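Local atomic coordinates of CptN Toxin (Eubacterium rectale DSM 17629, PDB entry 4RMO), a protein that forms the protein half of a type III toxin-antitoxin pair, bound here by its pseudoknotted RNA, and is probably an endoribonuclease linked to bacteriophage resistance. Residues D55-I60 with L88-F93; S62-T65 with C71-I74; R127-M132 with I137-T142. One frame throughout, in Å; residues are numbered along the deposited sequence.

Contact 1: residues D55-I60 with L88-F93; sequences DKYKKI and LIQDMF. With nucleotides of chain B.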
loop_
_atom_site.group_PDB
_atom_site.type_symbol
_atom_site.label_atom_id
_atom_site.label_comp_id
_atom_site.label_asym_id
_atom_site.label_seq_id
_atom_site.Cartn_x
_atom_site.Cartn_y
_atom_site.Cartn_z
ATOM N N ASP A 55 2.670 -29.174 9.323
ATOM C CA ASP A 55 2.959 -29.443 10.738
ATOM C C ASP A 55 4.456 -29.228 10.986
ATOM O O ASP A 55 4.821 -28.530 11.938
ATOM C CB ASP A 55 2.461 -30.834 11.211
ATOM C CG ASP A 55 0.929 -30.932 11.274
ATOM O OD1 ASP A 55 0.243 -29.922 11.473
ATOM O OD2 ASP A 55 0.386 -32.029 11.111
ATOM N N LYS A 56 5.314 -29.712 10.080
ATOM C CA LYS A 56 6.733 -29.538 10.268
ATOM C C LYS A 56 7.133 -28.067 10.110
ATOM O O LYS A 56 7.869 -27.515 10.945
ATOM C CB LYS A 56 7.542 -30.384 9.285
ATOM C CG LYS A 56 9.040 -30.049 9.285
ATOM C CD LYS A 56 9.829 -30.962 8.369
ATOM C CE LYS A 56 11.234 -30.394 8.171
ATOM N NZ LYS A 56 12.063 -31.210 7.300
ATOM N N TYR A 57 6.670 -27.426 9.037
ATOM C CA TYR A 57 7.155 -26.090 8.717
ATOM C C TYR A 57 6.564 -24.988 9.582
ATOM O O TYR A 57 7.216 -23.977 9.800
ATOM C CB TYR A 57 7.065 -25.833 7.211
ATOM C CG TYR A 57 8.155 -26.670 6.510
ATOM C CD1 TYR A 57 9.476 -26.313 6.608
ATOM C CD2 TYR A 57 7.856 -27.877 5.895
ATOM C CE1 TYR A 57 10.487 -27.116 6.072
ATOM C CE2 TYR A 57 8.864 -28.697 5.375
ATOM C CZ TYR A 57 10.192 -28.283 5.436
ATOM O OH TYR A 57 11.208 -29.061 4.908
ATOM N N LYS A 58 5.376 -25.211 10.120
ATOM C CA LYS A 58 4.782 -24.315 11.135
ATOM C C LYS A 58 5.659 -24.217 12.372
ATOM O O LYS A 58 5.804 -23.137 12.908
ATOM C CB LYS A 58 3.381 -24.756 11.568
ATOM C CG LYS A 58 2.281 -24.126 10.705
ATOM C CD LYS A 58 0.866 -24.571 11.155
ATOM C CE LYS A 58 -0.423 -23.937 10.605
ATOM N NZ LYS A 58 -0.362 -22.520 10.151
ATOM N N LYS A 59 6.234 -25.337 12.817
ATOM C CA LYS A 59 7.109 -25.319 13.993
ATOM C C LYS A 59 8.328 -24.488 13.731
ATOM O O LYS A 59 8.809 -23.783 14.615
ATOM C CB LYS A 59 7.517 -26.704 14.434
ATOM C CG LYS A 59 6.350 -27.494 15.016
ATOM C CD LYS A 59 6.681 -28.934 15.449
ATOM C CE LYS A 59 5.356 -29.608 15.844
ATOM N NZ LYS A 59 5.404 -31.091 15.751
ATOM N N ILE A 60 8.806 -24.505 12.509
ATOM C CA ILE A 60 9.995 -23.724 12.206
ATOM C C ILE A 60 9.678 -22.238 12.147
ATOM O O ILE A 60 10.401 -21.429 12.725
ATOM C CB ILE A 60 10.653 -24.218 10.922
ATOM C CG1 ILE A 60 11.285 -25.583 11.233
ATOM C CG2 ILE A 60 11.682 -23.224 10.445
ATOM C CD1 ILE A 60 11.685 -26.352 10.029
ATOM N N LEU A 88 9.673 -22.950 0.869
ATOM C CA LEU A 88 10.926 -23.133 1.578
ATOM C C LEU A 88 11.937 -22.168 0.964
ATOM O O LEU A 88 12.814 -22.536 0.188
ATOM C CB LEU A 88 11.418 -24.554 1.552
ATOM C CG LEU A 88 10.464 -25.683 1.972
ATOM C CD1 LEU A 88 11.213 -26.982 2.303
ATOM C CD2 LEU A 88 9.522 -25.311 3.059
ATOM N N ILE A 89 11.792 -20.909 1.347
ATOM C CA ILE A 89 12.576 -19.844 0.774
ATOM C C ILE A 89 14.055 -20.090 1.124
ATOM O O ILE A 89 14.948 -19.777 0.335
ATOM C CB ILE A 89 12.087 -18.481 1.313
ATOM C CG1 ILE A 89 10.577 -18.357 1.043
ATOM C CG2 ILE A 89 12.848 -17.352 0.665
ATOM C CD1 ILE A 89 9.960 -17.015 1.407
ATOM N N GLN A 90 14.288 -20.627 2.323
ATOM C CA GLN A 90 15.605 -21.109 2.739
ATOM C C GLN A 90 16.352 -21.878 1.651
ATOM O O GLN A 90 17.567 -21.791 1.560
ATOM C CB GLN A 90 15.451 -22.017 3.968
ATOM C CG GLN A 90 14.497 -23.179 3.749
ATOM C CD GLN A 90 14.313 -24.022 4.970
ATOM O OE1 GLN A 90 14.373 -23.534 6.098
ATOM N NE2 GLN A 90 14.018 -25.315 4.757
ATOM N N ASP A 91 15.606 -22.612 0.816
ATOM C CA ASP A 91 16.199 -23.558 -0.118
ATOM C C ASP A 91 16.039 -23.102 -1.542
ATOM O O ASP A 91 16.046 -23.904 -2.485
ATOM C CB ASP A 91 15.558 -24.920 0.061
ATOM C CG ASP A 91 15.911 -25.539 1.378
ATOM O OD1 ASP A 91 17.067 -25.421 1.804
ATOM O OD2 ASP A 91 15.044 -26.215 1.980
HETATM N N MSE A 92 15.887 -21.811 -1.711
HETATM C CA MSE A 92 15.729 -21.271 -3.058
HETATM C C MSE A 92 16.995 -21.440 -3.855
HETATM O O MSE A 92 18.093 -21.522 -3.279
HETATM C CB MSE A 92 15.392 -19.797 -2.980
HETATM C CG MSE A 92 16.567 -18.997 -2.397
HETATM SE SE MSE A 92 15.997 -17.138 -2.063
HETATM C CE MSE A 92 15.735 -16.515 -3.895
ATOM N N PHE A 93 16.867 -21.414 -5.176
ATOM C CA PHE A 93 18.007 -21.710 -6.025
ATOM C C PHE A 93 17.790 -21.234 -7.426
ATOM O O PHE A 93 16.665 -20.949 -7.817
ATOM C CB PHE A 93 18.236 -23.238 -6.065
ATOM C CG PHE A 93 17.067 -23.994 -6.661
ATOM C CD1 PHE A 93 16.969 -24.198 -8.019
ATOM C CD2 PHE A 93 16.090 -24.498 -5.851
ATOM C CE1 PHE A 93 15.933 -24.911 -8.556
ATOM C CE2 PHE A 93 15.017 -25.194 -6.372
ATOM C CZ PHE A 93 14.935 -25.391 -7.753
ATOM P P G B 3 14.556 -33.586 9.947
ATOM O OP1 G B 3 14.425 -34.073 11.304
ATOM O OP2 G B 3 13.423 -32.816 9.338
ATOM O "O5'" G B 3 15.805 -32.638 9.738
ATOM C "C5'" G B 3 17.132 -33.064 10.059
ATOM C "C4'" G B 3 18.134 -32.132 9.410
ATOM O "O4'" G B 3 17.953 -32.189 7.966
ATOM C "C3'" G B 3 17.990 -30.658 9.752
ATOM O "O3'" G B 3 18.727 -30.302 10.922
ATOM C "C2'" G B 3 18.613 -29.995 8.536
ATOM O "O2'" G B 3 20.022 -29.926 8.587
ATOM C "C1'" G B 3 18.133 -30.906 7.410
ATOM N N9 G B 3 16.863 -30.469 6.833
ATOM C C8 G B 3 15.606 -30.836 7.235
ATOM N N7 G B 3 14.659 -30.232 6.572
ATOM C C5 G B 3 15.334 -29.437 5.657
ATOM C C6 G B 3 14.839 -28.563 4.669
ATOM O O6 G B 3 13.668 -28.343 4.359
ATOM N N1 G B 3 15.870 -27.947 3.965
ATOM C C2 G B 3 17.206 -28.121 4.214
ATOM N N2 G B 3 18.049 -27.411 3.453
ATOM N N3 G B 3 17.681 -28.933 5.141
ATOM C C4 G B 3 16.695 -29.566 5.811
ATOM P P U B 4 17.992 -30.002 12.320
ATOM O OP1 U B 4 18.910 -30.505 13.357
ATOM O OP2 U B 4 16.588 -30.479 12.252
ATOM O "O5'" U B 4 17.880 -28.413 12.340
ATOM C "C5'" U B 4 19.063 -27.597 12.269
ATOM C "C4'" U B 4 18.673 -26.138 12.292
ATOM O "O4'" U B 4 18.075 -25.796 11.002
ATOM C "C3'" U B 4 17.634 -25.734 13.343
ATOM O "O3'" U B 4 17.736 -24.345 13.656
ATOM C "C2'" U B 4 16.325 -25.838 12.568
ATOM O "O2'" U B 4 15.240 -25.091 13.076
ATOM C "C1'" U B 4 16.767 -25.291 11.213
ATOM N N1 U B 4 15.934 -25.707 10.093
ATOM C C2 U B 4 15.465 -24.735 9.237
ATOM O O2 U B 4 15.727 -23.559 9.368
ATOM N N3 U B 4 14.682 -25.200 8.211
ATOM C C4 U B 4 14.322 -26.513 7.971
ATOM O O4 U B 4 13.659 -26.784 6.976
ATOM C C5 U B 4 14.854 -27.457 8.904
ATOM C C6 U B 4 15.625 -27.035 9.904
ATOM P P A B 2 10.961 -33.963 5.531
ATOM O OP1 A B 2 9.962 -34.201 6.565
ATOM O OP2 A B 2 11.079 -32.621 4.910
ATOM O "O5'" A B 2 12.421 -34.342 6.033
ATOM C "C5'" A B 2 12.668 -35.605 6.700
ATOM C "C4'" A B 2 14.154 -35.803 6.834
ATOM O "O4'" A B 2 14.767 -35.778 5.508
ATOM C "C3'" A B 2 14.914 -34.707 7.594
ATOM O "O3'" A B 2 14.913 -34.852 9.001
ATOM C "C2'" A B 2 16.328 -34.889 7.071
ATOM O "O2'" A B 2 16.944 -36.024 7.615
ATOM C "C1'" A B 2 16.057 -35.174 5.598
ATOM N N9 A B 2 16.050 -33.967 4.796
ATOM C C8 A B 2 14.977 -33.281 4.287
ATOM N N7 A B 2 15.312 -32.254 3.546
ATOM C C5 A B 2 16.697 -32.300 3.523
ATOM C C6 A B 2 17.658 -31.490 2.896
ATOM N N6 A B 2 17.350 -30.434 2.134
ATOM N N1 A B 2 18.957 -31.811 3.068
ATOM C C2 A B 2 19.260 -32.869 3.829
ATOM N N3 A B 2 18.445 -33.706 4.470
ATOM C C4 A B 2 17.162 -33.367 4.265
#

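Contact 2: residues S62-T65 with C71-I74; sequences SKRT and CDII. With nucleotides of chain B.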
loop_
_atom_site.group_PDB
_atom_site.type_symbol
_atom_site.label_atom_id
_atom_site.label_comp_id
_atom_site.label_asym_id
_atom_site.label_seq_id
_atom_site.Cartn_x
_atom_site.Cartn_y
_atom_site.Cartn_z
ATOM N N SER A 62 7.229 -20.807 13.899
ATOM C CA SER A 62 6.962 -20.429 15.295
ATOM C C SER A 62 8.244 -20.251 16.161
ATOM O O SER A 62 8.216 -19.533 17.143
ATOM C CB SER A 62 5.922 -21.367 15.928
ATOM O OG SER A 62 6.495 -22.622 16.181
ATOM N N LYS A 63 9.376 -20.837 15.754
ATOM C CA LYS A 63 10.668 -20.525 16.388
ATOM C C LYS A 63 10.967 -19.032 16.361
ATOM O O LYS A 63 11.508 -18.498 17.324
ATOM C CB LYS A 63 11.828 -21.250 15.721
ATOM C CG LYS A 63 12.049 -22.646 16.240
ATOM C CD LYS A 63 13.142 -23.383 15.565
ATOM C CE LYS A 63 13.059 -24.845 15.873
ATOM N NZ LYS A 63 14.393 -25.455 15.772
ATOM N N ARG A 64 10.621 -18.358 15.270
ATOM C CA ARG A 64 10.861 -16.929 15.197
ATOM C C ARG A 64 9.690 -16.105 15.684
ATOM O O ARG A 64 9.847 -15.141 16.414
ATOM C CB ARG A 64 11.169 -16.510 13.777
ATOM C CG ARG A 64 12.495 -17.021 13.294
ATOM C CD ARG A 64 13.031 -16.046 12.300
ATOM N NE ARG A 64 14.048 -15.249 12.939
ATOM C CZ ARG A 64 14.330 -13.982 12.721
ATOM N NH1 ARG A 64 13.608 -13.210 11.946
ATOM N NH2 ARG A 64 15.370 -13.504 13.340
ATOM N N THR A 65 8.527 -16.514 15.240
ATOM C CA THR A 65 7.276 -15.898 15.571
ATOM C C THR A 65 7.037 -15.837 17.104
ATOM O O THR A 65 6.565 -14.822 17.624
ATOM C CB THR A 65 6.212 -16.693 14.789
ATOM O OG1 THR A 65 5.880 -15.977 13.589
ATOM C CG2 THR A 65 5.030 -16.985 15.575
ATOM N N CYS A 71 9.315 -14.702 10.219
ATOM C CA CYS A 71 10.084 -15.800 9.605
ATOM C C CYS A 71 10.218 -15.504 8.123
ATOM O O CYS A 71 9.211 -15.465 7.426
ATOM C CB CYS A 71 9.374 -17.126 9.794
ATOM S SG CYS A 71 10.348 -18.539 9.214
ATOM N N ASP A 72 11.438 -15.283 7.642
ATOM C CA ASP A 72 11.652 -15.070 6.204
ATOM C C ASP A 72 11.996 -16.354 5.449
ATOM O O ASP A 72 11.881 -16.388 4.264
ATOM C CB ASP A 72 12.778 -14.077 5.982
ATOM C CG ASP A 72 12.615 -12.806 6.839
ATOM O OD1 ASP A 72 11.786 -11.952 6.487
ATOM O OD2 ASP A 72 13.311 -12.699 7.889
ATOM N N ILE A 73 12.503 -17.363 6.151
ATOM C CA ILE A 73 13.038 -18.543 5.506
ATOM C C ILE A 73 11.931 -19.552 5.101
ATOM O O ILE A 73 12.149 -20.398 4.235
ATOM C CB ILE A 73 14.093 -19.265 6.385
ATOM C CG1 ILE A 73 13.594 -19.547 7.782
ATOM C CG2 ILE A 73 15.338 -18.422 6.464
ATOM C CD1 ILE A 73 14.473 -20.511 8.546
ATOM N N ILE A 74 10.764 -19.417 5.714
ATOM C CA ILE A 74 9.589 -20.191 5.396
ATOM C C ILE A 74 8.371 -19.312 5.453
ATOM O O ILE A 74 8.193 -18.507 6.393
ATOM C CB ILE A 74 9.435 -21.296 6.397
ATOM C CG1 ILE A 74 10.469 -22.367 6.101
ATOM C CG2 ILE A 74 8.066 -21.932 6.298
ATOM C CD1 ILE A 74 10.917 -22.993 7.366
ATOM P P U B 6 19.869 -17.214 13.705
ATOM O OP1 U B 6 20.511 -16.186 14.550
ATOM O OP2 U B 6 18.577 -17.806 14.127
ATOM O "O5'" U B 6 19.767 -16.590 12.243
ATOM C "C5'" U B 6 20.925 -15.989 11.633
ATOM C "C4'" U B 6 20.605 -14.578 11.195
ATOM O "O4'" U B 6 19.527 -14.630 10.205
ATOM C "C3'" U B 6 20.109 -13.618 12.282
ATOM O "O3'" U B 6 20.490 -12.292 11.917
ATOM C "C2'" U B 6 18.597 -13.724 12.133
ATOM O "O2'" U B 6 17.897 -12.644 12.707
ATOM C "C1'" U B 6 18.468 -13.794 10.610
ATOM N N1 U B 6 17.200 -14.377 10.149
ATOM C C2 U B 6 16.296 -13.549 9.515
ATOM O O2 U B 6 16.562 -12.406 9.194
ATOM N N3 U B 6 15.112 -14.145 9.169
ATOM C C4 U B 6 14.724 -15.442 9.425
ATOM O O4 U B 6 13.626 -15.839 9.031
ATOM C C5 U B 6 15.698 -16.223 10.116
ATOM C C6 U B 6 16.870 -15.671 10.457
ATOM P P U B 4 17.992 -30.002 12.320
ATOM O OP1 U B 4 18.910 -30.505 13.357
ATOM O OP2 U B 4 16.588 -30.479 12.252
ATOM O "O5'" U B 4 17.880 -28.413 12.340
ATOM C "C5'" U B 4 19.063 -27.597 12.269
ATOM C "C4'" U B 4 18.673 -26.138 12.292
ATOM O "O4'" U B 4 18.075 -25.796 11.002
ATOM C "C3'" U B 4 17.634 -25.734 13.343
ATOM O "O3'" U B 4 17.736 -24.345 13.656
ATOM C "C2'" U B 4 16.325 -25.838 12.568
ATOM O "O2'" U B 4 15.240 -25.091 13.076
ATOM C "C1'" U B 4 16.767 -25.291 11.213
ATOM N N1 U B 4 15.934 -25.707 10.093
ATOM C C2 U B 4 15.465 -24.735 9.237
ATOM O O2 U B 4 15.727 -23.559 9.368
ATOM N N3 U B 4 14.682 -25.200 8.211
ATOM C C4 U B 4 14.322 -26.513 7.971
ATOM O O4 U B 4 13.659 -26.784 6.976
ATOM C C5 U B 4 14.854 -27.457 8.904
ATOM C C6 U B 4 15.625 -27.035 9.904
#

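Contact 3: residues R127-M132 with I137-T142; sequences RKVLGM and IKFTPT. With nucleotides of chain B.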
loop_
_atom_site.group_PDB
_atom_site.type_symbol
_atom_site.label_atom_id
_atom_site.label_comp_id
_atom_site.label_asym_id
_atom_site.label_seq_id
_atom_site.Cartn_x
_atom_site.Cartn_y
_atom_site.Cartn_z
ATOM N N ARG A 127 14.244 -11.881 -1.283
ATOM C CA ARG A 127 15.361 -10.956 -1.518
ATOM C C ARG A 127 16.235 -10.880 -0.297
ATOM O O ARG A 127 17.447 -10.823 -0.388
ATOM C CB ARG A 127 14.832 -9.585 -1.866
ATOM C CG ARG A 127 14.286 -9.532 -3.278
ATOM C CD ARG A 127 13.852 -8.098 -3.687
ATOM N NE ARG A 127 13.214 -8.152 -5.003
ATOM C CZ ARG A 127 13.851 -8.396 -6.143
ATOM N NH1 ARG A 127 15.168 -8.563 -6.186
ATOM N NH2 ARG A 127 13.158 -8.478 -7.268
ATOM N N LYS A 128 15.599 -10.858 0.863
ATOM C CA LYS A 128 16.298 -10.855 2.098
ATOM C C LYS A 128 17.094 -12.175 2.297
ATOM O O LYS A 128 18.274 -12.160 2.646
ATOM C CB LYS A 128 15.313 -10.694 3.232
ATOM C CG LYS A 128 15.969 -10.642 4.580
ATOM C CD LYS A 128 15.021 -10.243 5.694
ATOM C CE LYS A 128 15.721 -10.383 7.056
ATOM N NZ LYS A 128 14.811 -10.252 8.244
ATOM N N VAL A 129 16.432 -13.306 2.097
ATOM C CA VAL A 129 17.082 -14.567 2.291
ATOM C C VAL A 129 18.265 -14.723 1.324
ATOM O O VAL A 129 19.344 -15.150 1.712
ATOM C CB VAL A 129 16.108 -15.726 2.125
ATOM C CG1 VAL A 129 16.871 -17.016 1.884
ATOM C CG2 VAL A 129 15.231 -15.833 3.350
ATOM N N LEU A 130 18.048 -14.395 0.065
ATOM C CA LEU A 130 19.121 -14.494 -0.903
ATOM C C LEU A 130 20.284 -13.568 -0.521
ATOM O O LEU A 130 21.459 -13.906 -0.717
ATOM C CB LEU A 130 18.615 -14.170 -2.278
ATOM C CG LEU A 130 19.663 -14.230 -3.380
ATOM C CD1 LEU A 130 20.276 -15.605 -3.414
ATOM C CD2 LEU A 130 19.029 -13.860 -4.717
ATOM N N GLY A 131 19.967 -12.395 0.012
ATOM C CA GLY A 131 21.010 -11.446 0.410
ATOM C C GLY A 131 21.876 -12.016 1.504
ATOM O O GLY A 131 23.089 -11.855 1.497
HETATM N N MSE A 132 21.228 -12.657 2.445
HETATM C CA MSE A 132 21.897 -13.281 3.545
HETATM C C MSE A 132 22.712 -14.525 3.133
HETATM O O MSE A 132 23.846 -14.689 3.577
HETATM C CB MSE A 132 20.854 -13.679 4.583
HETATM C CG MSE A 132 20.298 -12.470 5.339
HETATM SE SE MSE A 132 18.891 -12.885 6.374
HETATM C CE MSE A 132 19.684 -13.616 7.718
ATOM N N ILE A 137 25.516 -16.511 5.261
ATOM C CA ILE A 137 24.637 -17.033 6.318
ATOM C C ILE A 137 24.163 -18.457 5.993
ATOM O O ILE A 137 24.049 -18.828 4.825
ATOM C CB ILE A 137 23.431 -16.113 6.581
ATOM C CG1 ILE A 137 23.911 -14.740 7.095
ATOM C CG2 ILE A 137 22.503 -16.749 7.602
ATOM C CD1 ILE A 137 24.565 -14.780 8.480
ATOM N N LYS A 138 24.074 -19.282 7.031
ATOM C CA LYS A 138 23.647 -20.669 6.926
ATOM C C LYS A 138 22.528 -20.874 7.904
ATOM O O LYS A 138 22.740 -20.763 9.096
ATOM C CB LYS A 138 24.800 -21.669 7.209
ATOM C CG LYS A 138 25.992 -21.468 6.272
ATOM C CD LYS A 138 26.567 -22.740 5.685
ATOM C CE LYS A 138 26.933 -22.557 4.201
ATOM N NZ LYS A 138 27.730 -21.355 3.827
ATOM N N PHE A 139 21.321 -21.086 7.372
ATOM C CA PHE A 139 20.146 -21.300 8.193
ATOM C C PHE A 139 20.047 -22.732 8.684
ATOM O O PHE A 139 19.552 -22.978 9.773
ATOM C CB PHE A 139 18.909 -20.954 7.411
ATOM C CG PHE A 139 18.875 -19.536 6.944
ATOM C CD1 PHE A 139 18.647 -18.512 7.836
ATOM C CD2 PHE A 139 19.112 -19.229 5.634
ATOM C CE1 PHE A 139 18.690 -17.203 7.415
ATOM C CE2 PHE A 139 19.155 -17.924 5.209
ATOM C CZ PHE A 139 18.931 -16.914 6.096
ATOM N N THR A 140 20.549 -23.674 7.892
ATOM C CA THR A 140 20.666 -25.065 8.314
ATOM C C THR A 140 22.091 -25.509 8.028
ATOM O O THR A 140 22.796 -24.884 7.253
ATOM C CB THR A 140 19.721 -25.992 7.506
ATOM O OG1 THR A 140 20.170 -26.097 6.130
ATOM C CG2 THR A 140 18.319 -25.424 7.538
ATOM N N PRO A 141 22.501 -26.643 8.599
ATOM C CA PRO A 141 23.806 -27.158 8.276
ATOM C C PRO A 141 23.825 -27.868 6.942
ATOM O O PRO A 141 24.861 -28.406 6.548
ATOM C CB PRO A 141 24.122 -28.133 9.454
ATOM C CG PRO A 141 22.801 -28.457 10.100
ATOM C CD PRO A 141 21.833 -27.355 9.709
ATOM N N THR A 142 22.673 -27.935 6.264
ATOM C CA THR A 142 22.526 -28.706 5.044
ATOM C C THR A 142 21.931 -27.788 4.032
ATOM O O THR A 142 20.832 -27.961 3.540
ATOM C CB THR A 142 21.593 -29.904 5.267
ATOM O OG1 THR A 142 20.453 -29.488 6.032
ATOM C CG2 THR A 142 22.360 -30.979 6.046
ATOM P P U B 5 18.488 -23.834 14.985
ATOM O OP1 U B 5 19.102 -24.998 15.650
ATOM O OP2 U B 5 17.598 -22.931 15.714
ATOM O "O5'" U B 5 19.660 -22.998 14.372
ATOM C "C5'" U B 5 19.397 -21.849 13.541
ATOM C "C4'" U B 5 20.424 -20.783 13.833
ATOM O "O4'" U B 5 21.745 -21.390 13.762
ATOM C "C3'" U B 5 20.452 -19.631 12.844
ATOM O "O3'" U B 5 20.881 -18.436 13.491
ATOM C "C2'" U B 5 21.457 -20.121 11.824
ATOM O "O2'" U B 5 21.991 -19.096 11.034
ATOM C "C1'" U B 5 22.487 -20.792 12.730
ATOM N N1 U B 5 23.237 -21.845 12.042
ATOM C C2 U B 5 24.466 -21.518 11.521
ATOM O O2 U B 5 24.935 -20.396 11.600
ATOM N N3 U B 5 25.095 -22.533 10.843
ATOM C C4 U B 5 24.641 -23.823 10.663
ATOM O O4 U B 5 25.332 -24.632 10.039
ATOM C C5 U B 5 23.366 -24.086 11.248
ATOM C C6 U B 5 22.716 -23.106 11.880
ATOM P P U B 26 18.143 -6.220 -4.265
ATOM O OP1 U B 26 18.209 -6.174 -5.747
ATOM O OP2 U B 26 17.291 -7.207 -3.545
ATOM O "O5'" U B 26 19.566 -6.476 -3.578
ATOM C "C5'" U B 26 20.749 -5.736 -4.000
ATOM C "C4'" U B 26 21.963 -6.277 -3.287
ATOM O "O4'" U B 26 21.733 -6.206 -1.848
ATOM C "C3'" U B 26 22.298 -7.734 -3.586
ATOM O "O3'" U B 26 23.698 -7.896 -3.507
ATOM C "C2'" U B 26 21.662 -8.470 -2.408
ATOM O "O2'" U B 26 22.220 -9.719 -2.068
ATOM C "C1'" U B 26 21.897 -7.478 -1.266
ATOM N N1 U B 26 20.917 -7.614 -0.177
ATOM C C2 U B 26 21.371 -8.024 1.053
ATOM O O2 U B 26 22.544 -8.279 1.271
ATOM N N3 U B 26 20.397 -8.161 2.010
ATOM C C4 U B 26 19.043 -7.933 1.863
ATOM O O4 U B 26 18.289 -8.087 2.829
ATOM C C5 U B 26 18.660 -7.478 0.572
ATOM C C6 U B 26 19.582 -7.368 -0.391
ATOM P P G B 3 14.556 -33.586 9.947
ATOM O OP1 G B 3 14.425 -34.073 11.304
ATOM O OP2 G B 3 13.423 -32.816 9.338
ATOM O "O5'" G B 3 15.805 -32.638 9.738
ATOM C "C5'" G B 3 17.132 -33.064 10.059
ATOM C "C4'" G B 3 18.134 -32.132 9.410
ATOM O "O4'" G B 3 17.953 -32.189 7.966
ATOM C "C3'" G B 3 17.990 -30.658 9.752
ATOM O "O3'" G B 3 18.727 -30.302 10.922
ATOM C "C2'" G B 3 18.613 -29.995 8.536
ATOM O "O2'" G B 3 20.022 -29.926 8.587
ATOM C "C1'" G B 3 18.133 -30.906 7.410
ATOM N N9 G B 3 16.863 -30.469 6.833
ATOM C C8 G B 3 15.606 -30.836 7.235
ATOM N N7 G B 3 14.659 -30.232 6.572
ATOM C C5 G B 3 15.334 -29.437 5.657
ATOM C C6 G B 3 14.839 -28.563 4.669
ATOM O O6 G B 3 13.668 -28.343 4.359
ATOM N N1 G B 3 15.870 -27.947 3.965
ATOM C C2 G B 3 17.206 -28.121 4.214
ATOM N N2 G B 3 18.049 -27.411 3.453
ATOM N N3 G B 3 17.681 -28.933 5.141
ATOM C C4 G B 3 16.695 -29.566 5.811
#

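Contact 1: residues D55-I60 with L88-F93
Leu88 CD2 sits over the centre of one face of the Tyr57 ring, a CH-pi contact with the methyl 3.7 Å from the ring centroid, while Lys56 CG lies over the centre of the opposite face. In the ring plane, at the hydroxyl end, is O6 of G3 in chain B, and Tyr57 OH donates a 2.6 Å hydrogen bond to it. The other branch of the leucine, CD1, packs against Tyr57 OH at 3.3 Å. In Lys56, CG is anti to the backbone N (chi1 170°) and the chain stays extended, which carries NZ past the tyrosine to hydrogen-bond OP2 of A2 of chain B and both OP2 and N7 of G3. From the loop 88-93, Gln90 NE2 gives O4 of U4 of chain B a nearly straight bond of 2.7 Å (172°), and Gln90 OE1 accepts a hydrogen bond from U4 N3. Asp91 receives G3 N1 on OD2, at 2.8 Å, and G3 N2 on OD1. Gln90 NE2 also hydrogen-bonds Asp91 OD2, from above the carboxylate plane, linking the two base-contacting side chains. Donors and acceptors matched to the edges of G3 and U4 imply base-specific recognition, with Lys56 probably offsetting phosphate charge beside the guanine.

Contact 2: residues S62-T65 with C71-I74
Cys71 comes first, and its CA lies 4.0 Å from Arg64 CD, where the aliphatic part of the arginine passes over the backbone of the loop. The cysteine CB is also close to the arginine CB, and the SG turns back along its own segment to take a weak bond from Ile74 N. Asp72 meets the RNA twice. The backbone N of Asp72 donates to O4 of U6 in chain B at 2.7 Å, and Asp72 OD2 accepts U6 N3 at 2.6 Å in an almost linear bond (177°). This loop, between the end of helix 54-65 and strand 75-78, therefore matches an acceptor and a donor of one base edge, a pattern consistent with recognition of uracil. Arg64 closes over the same nucleotide: the chain bends at chi3 (102°), bringing one face of the guanidinium against the base, with U6 C4 3.2 Å above its plane. Its NH2 lies 2.7 Å from U6 O2', while NH1 is hydrogen-bonded to Asn70 O. The charges of Arg64 and Asp72 are opposite, but NH1 and OD2 are 4.1 Å apart, with the oxygen well out of the guanidinium plane, so only the charges interact; OD2 makes its salt bridge with Lys128 on helix 116-134. Ile73 follows, its N giving a second, weak bond to U6 O4. Its CD1 reaches the neighbouring site, 3.4 Å from O2 of U4 in chain B, and Lys63 NZ donates a hydrogen bond to O2' of that nucleotide. Ile74 then turns its side chain back onto helix 54-65, packing against Tyr57, Ile60 and Val61.

Contact 3: residues R127-M132 with I137-T142
The turn that leads out of helix 116-134 is packed by a Met-aromatic contact between Met132 and Phe139, and the loop beyond it contains an ST turn that faces the RNA. Met132, a selenomethionine here, bends at chi3 (78°) so that its methyl CE comes in at the edge of the Phe139 ring, 3.7 Å from CE1, with SE beside the same edge. Val129 CG1 touches the ring at CE2, one helical turn earlier. Phe139 also has Ile137 CG2 over one face, offset toward the rim. The backbone adds a hydrogen bond from Ile137 N to Met132 O, 3.0 Å, and Ile137 CB rests against that carbonyl and Met132 CB. On the far flank of the helix Gly131 CA packs 3.3 Å from O2' of U26 in chain B. The loop backbone also binds RNA: Lys138 O accepts a hydrogen bond from O2' of U5 in chain B, 2.7 Å. Thr140 OG1 accepts a hydrogen bond from Thr142 N, 3.1 Å, in the ST turn that places Thr142 beside G3 of chain B. There Thr142 OG1 and G3 O2' share a 2.6 Å hydrogen bond, and Thr142 O accepts G3 N2 at 2.8 Å.

Overall arrangement
Contacts 1 and 2 are the closer pair, their centres about 9 Å apart, and both draw on helix 54-65; contact 3 lies about 12 Å from the centre of contact 1 and 13 Å from that of contact 2. Contact 2 is nested along the chain inside the loop closed by contact 1, and contact 3 follows both. Ile73 joins them: its O probably accepts a hydrogen bond from Gln90 N, and its CG2 packs against Val129 and Phe139. The loops leaving helices 54-65 and 116-134 and strand 84-87 thus converge into one RNA-facing surface beside the antiparallel sheet, on which G3, U4 and U6 are bonded through their bases and U5 through its ribose.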